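Local coordinates for protein pyridoxamine 5'-phosphate oxidase-related, FMN-binding (Mycobacterium smegmatis, PDB 3F7E) that probably acts as a reductase that uses coenzyme F420, in a fold of the FMN-binding pyridoxamine 5'-phosphate oxidase type, at residues E9-L20 with V31-G40. Residues are numbered along the deposited sequence; the frame is centred on the assembly and turned at random.
Sequences ESLLERPLYGHL and VNAMWFAWDG
Phe36 drives its ring into the bend that the chain makes between the short helix 9-13 and strand 18-20, and this is the tightly packed part of the contact. Phe36 CE1 lies 3.1 Å from Leu16 O and Phe36 CE2 3.4 Å from Leu12 O, while Gly18 N sits in the ring plane at the edge. The ring reaches this bend because CG stands between the backbone N and the carbonyl carbon (chi1 66°). Met65, Leu43 and Phe45 also pack on the ring, and Arg101 adds a cation-pi contact. Next to it, Leu12 crosses the indole of Trp38, with Leu12 CB over the five-membered ring, 3.8 Å from its centroid, and CD1 above the same face. At the partly exposed helical end, Glu9 OE1 accepts a well-directed hydrogen bond from Trp38 NE1 on its anti side, at 2.9 Å and close to the indole plane, with the carboxylate turned 75° from the ring. Beyond Phe36 the two chains become the paired strands of a beta hairpin, 18-23 with 29-34, at an edge of this chain's antiparallel sheet, in the FMN-binding split-barrel fold of the pyridoxamine 5'-phosphate oxidase family. Gly18 and Met34 form a hydrogen-bonded pair, as do Leu20 and Asn32; Gly18 N reaches Met34 O at 3.0 Å, in the carbonyl plane. Between them lies the non-hydrogen-bonded pair His19 and Ala33, on the face turned to the second subunit, where His19 stacks on His19 of that subunit. On the other face, Leu20 CB packs against Met34 CG. The more open side is looser: Tyr17 and the modelled conformer of Trp35 run side by side, planes 30° apart but slid so far that the rings barely overlap. Near the hairpin's far end, a water donates to Leu20 O and weakly accepts from Asn32 ND2, which also bonds Gln30.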
# COMPACT_ATOMS: atom_id res chain seq x y z
N GLU A 9 10.74 3.13 -14.47
CA GLU A 9 9.64 3.97 -14.90
C GLU A 9 8.57 3.13 -15.61
O GLU A 9 7.40 3.48 -15.60
CB GLU A 9 10.12 5.12 -15.79
CG GLU A 9 9.07 6.19 -16.00
CD GLU A 9 9.58 7.52 -16.54
OE1 GLU A 9 8.73 8.36 -16.82
OE2 GLU A 9 10.81 7.71 -16.73
N SER A 10 9.01 2.02 -16.21
CA SER A 10 8.10 1.09 -16.86
C SER A 10 6.95 0.63 -15.96
O SER A 10 5.84 0.40 -16.46
CB SER A 10 8.89 -0.12 -17.36
OG SER A 10 9.75 -0.60 -16.35
N LEU A 11 7.21 0.47 -14.65
CA LEU A 11 6.18 0.05 -13.68
C LEU A 11 5.11 1.11 -13.59
O LEU A 11 3.94 0.77 -13.48
CB LEU A 11 6.75 -0.28 -12.29
CG LEU A 11 7.43 -1.63 -12.12
CD1 LEU A 11 8.13 -1.67 -10.78
CD2 LEU A 11 6.39 -2.75 -12.24
N LEU A 12 5.49 2.38 -13.68
CA LEU A 12 4.52 3.47 -13.60
C LEU A 12 3.74 3.64 -14.88
O LEU A 12 2.71 4.30 -14.88
CB LEU A 12 5.21 4.77 -13.24
CG LEU A 12 5.92 4.77 -11.89
CD1 LEU A 12 6.59 6.13 -11.67
CD2 LEU A 12 4.94 4.49 -10.72
N GLU A 13 4.26 3.10 -15.99
CA GLU A 13 3.55 3.18 -17.27
C GLU A 13 2.50 2.10 -17.49
O GLU A 13 1.70 2.14 -18.43
CB GLU A 13 4.56 3.18 -18.43
CG GLU A 13 5.38 4.48 -18.44
CD GLU A 13 6.43 4.54 -19.55
OE1 GLU A 13 6.64 3.54 -20.23
OE2 GLU A 13 7.05 5.61 -19.73
N ARG A 14 2.53 1.10 -16.62
CA ARG A 14 1.64 -0.04 -16.73
C ARG A 14 0.34 0.16 -15.95
O ARG A 14 0.32 0.88 -14.93
CB ARG A 14 2.35 -1.30 -16.24
CG ARG A 14 3.50 -1.71 -17.18
CD ARG A 14 4.37 -2.80 -16.60
NE ARG A 14 3.64 -4.04 -16.35
CZ ARG A 14 4.15 -5.11 -15.73
NH1 ARG A 14 3.40 -6.20 -15.52
NH2 ARG A 14 5.41 -5.09 -15.30
N PRO A 15 -0.75 -0.50 -16.41
CA PRO A 15 -2.04 -0.42 -15.69
C PRO A 15 -2.06 -1.36 -14.48
O PRO A 15 -2.80 -2.37 -14.45
CB PRO A 15 -3.06 -0.82 -16.77
CG PRO A 15 -2.29 -1.78 -17.67
CD PRO A 15 -0.85 -1.27 -17.68
N LEU A 16 -1.24 -1.01 -13.48
CA LEU A 16 -1.16 -1.76 -12.24
C LEU A 16 -1.79 -0.96 -11.11
O LEU A 16 -1.81 0.27 -11.15
CB LEU A 16 0.31 -2.03 -11.89
CG LEU A 16 1.10 -2.82 -12.95
CD1 LEU A 16 2.57 -2.93 -12.49
CD2 LEU A 16 0.47 -4.18 -13.22
N TYR A 17 -2.29 -1.63 -10.08
CA TYR A 17 -2.75 -0.88 -8.91
C TYR A 17 -1.59 -0.28 -8.14
O TYR A 17 -0.54 -0.89 -7.96
CB TYR A 17 -3.56 -1.78 -7.98
CG TYR A 17 -4.93 -2.05 -8.50
CD1 TYR A 17 -5.19 -3.20 -9.25
CD2 TYR A 17 -5.98 -1.16 -8.23
CE1 TYR A 17 -6.46 -3.47 -9.72
CE2 TYR A 17 -7.26 -1.41 -8.71
CZ TYR A 17 -7.49 -2.56 -9.46
OH TYR A 17 -8.75 -2.83 -9.93
N GLY A 18 -1.79 0.95 -7.68
CA GLY A 18 -0.89 1.55 -6.73
C GLY A 18 -1.55 1.65 -5.37
O GLY A 18 -2.69 2.08 -5.27
N HIS A 19 -0.81 1.30 -4.33
CA HIS A 19 -1.39 1.28 -2.98
C HIS A 19 -0.92 2.58 -2.34
O HIS A 19 0.25 2.76 -2.02
CB HIS A 19 -0.94 0.02 -2.24
CG HIS A 19 -1.53 -1.21 -2.85
ND1 HIS A 19 -1.14 -1.81 -4.04
CD2 HIS A 19 -2.56 -1.94 -2.37
CE1 HIS A 19 -1.92 -2.87 -4.24
NE2 HIS A 19 -2.79 -2.96 -3.25
N LEU A 20 -1.86 3.53 -2.22
CA LEU A 20 -1.57 4.92 -1.84
C LEU A 20 -1.83 5.12 -0.36
O LEU A 20 -2.95 4.91 0.11
CB LEU A 20 -2.43 5.89 -2.68
CG LEU A 20 -2.15 7.37 -2.38
CD1 LEU A 20 -0.73 7.77 -2.88
CD2 LEU A 20 -3.20 8.24 -3.05
N VAL A 31 -4.19 3.29 3.92
CA VAL A 31 -3.66 2.89 2.62
C VAL A 31 -4.78 2.20 1.83
O VAL A 31 -5.54 1.37 2.37
CB VAL A 31 -2.37 2.02 2.77
CG1 VAL A 31 -2.63 0.75 3.56
CG2 VAL A 31 -1.77 1.68 1.43
N ASN A 32 -4.86 2.51 0.55
CA ASN A 32 -5.93 2.02 -0.31
C ASN A 32 -5.39 1.70 -1.69
O ASN A 32 -4.57 2.45 -2.24
CB ASN A 32 -7.03 3.08 -0.48
CG ASN A 32 -7.62 3.49 0.84
OD1 ASN A 32 -8.41 2.72 1.42
ND2 ASN A 32 -7.23 4.66 1.35
N ALA A 33 -5.87 0.61 -2.29
CA ALA A 33 -5.52 0.27 -3.67
C ALA A 33 -6.22 1.26 -4.60
O ALA A 33 -7.41 1.52 -4.46
CB ALA A 33 -5.97 -1.16 -3.97
N MSE A 34 -5.48 1.81 -5.57
CA MSE A 34 -5.96 2.91 -6.46
C MSE A 34 -5.52 2.69 -7.91
O MSE A 34 -4.40 2.25 -8.14
CB MSE A 34 -5.36 4.28 -6.02
CG MSE A 34 -5.64 4.68 -4.60
SE MSE A 34 -7.52 5.11 -4.35
CE MSE A 34 -7.39 5.87 -2.59
N TRP A 35 -6.34 3.07 -8.89
CA TRP A 35 -5.81 3.36 -10.22
C TRP A 35 -5.01 4.66 -10.15
O TRP A 35 -5.33 5.55 -9.34
CB TRP A 35 -6.98 3.47 -11.20
CG TRP A 35 -7.67 2.12 -11.52
CD1 TRP A 35 -7.16 0.86 -11.34
CD2 TRP A 35 -8.95 1.93 -12.13
NE1 TRP A 35 -8.06 -0.10 -11.76
CE2 TRP A 35 -9.16 0.54 -12.26
CE3 TRP A 35 -9.95 2.81 -12.56
CZ2 TRP A 35 -10.33 0.01 -12.81
CZ3 TRP A 35 -11.12 2.28 -13.10
CH2 TRP A 35 -11.29 0.89 -13.24
N PHE A 36 -3.97 4.76 -10.99
CA PHE A 36 -3.22 5.99 -11.07
C PHE A 36 -2.88 6.26 -12.53
O PHE A 36 -2.85 5.34 -13.37
CB PHE A 36 -1.94 5.98 -10.19
CG PHE A 36 -0.91 4.98 -10.63
CD1 PHE A 36 -0.95 3.69 -10.15
CD2 PHE A 36 0.06 5.30 -11.57
CE1 PHE A 36 -0.03 2.74 -10.57
CE2 PHE A 36 0.97 4.37 -12.01
CZ PHE A 36 0.94 3.09 -11.50
N ALA A 37 -2.53 7.51 -12.81
CA ALA A 37 -1.96 7.89 -14.11
C ALA A 37 -0.62 8.56 -13.87
O ALA A 37 -0.48 9.33 -12.94
CB ALA A 37 -2.89 8.85 -14.85
N TRP A 38 0.38 8.27 -14.70
CA TRP A 38 1.71 8.87 -14.63
C TRP A 38 2.01 9.52 -15.97
O TRP A 38 1.84 8.88 -17.01
CB TRP A 38 2.72 7.75 -14.36
CG TRP A 38 4.18 8.11 -14.49
CD1 TRP A 38 5.07 7.66 -15.45
CD2 TRP A 38 4.95 8.95 -13.61
NE1 TRP A 38 6.32 8.16 -15.21
CE2 TRP A 38 6.28 8.96 -14.11
CE3 TRP A 38 4.64 9.70 -12.47
CZ2 TRP A 38 7.30 9.67 -13.48
CZ3 TRP A 38 5.65 10.42 -11.86
CH2 TRP A 38 6.97 10.40 -12.37
N ASP A 39 2.42 10.78 -15.95
CA ASP A 39 2.72 11.50 -17.19
C ASP A 39 4.22 11.73 -17.41
O ASP A 39 4.58 12.49 -18.30
CB ASP A 39 1.93 12.83 -17.24
CG ASP A 39 2.42 13.85 -16.26
OD1 ASP A 39 1.84 14.96 -16.28
OD2 ASP A 39 3.37 13.55 -15.49
N GLY A 40 5.07 11.07 -16.62
CA GLY A 40 6.53 11.26 -16.66
C GLY A 40 7.04 12.23 -15.60
O GLY A 40 8.25 12.32 -15.34
O HOH W 1 -4.93 6.68 1.43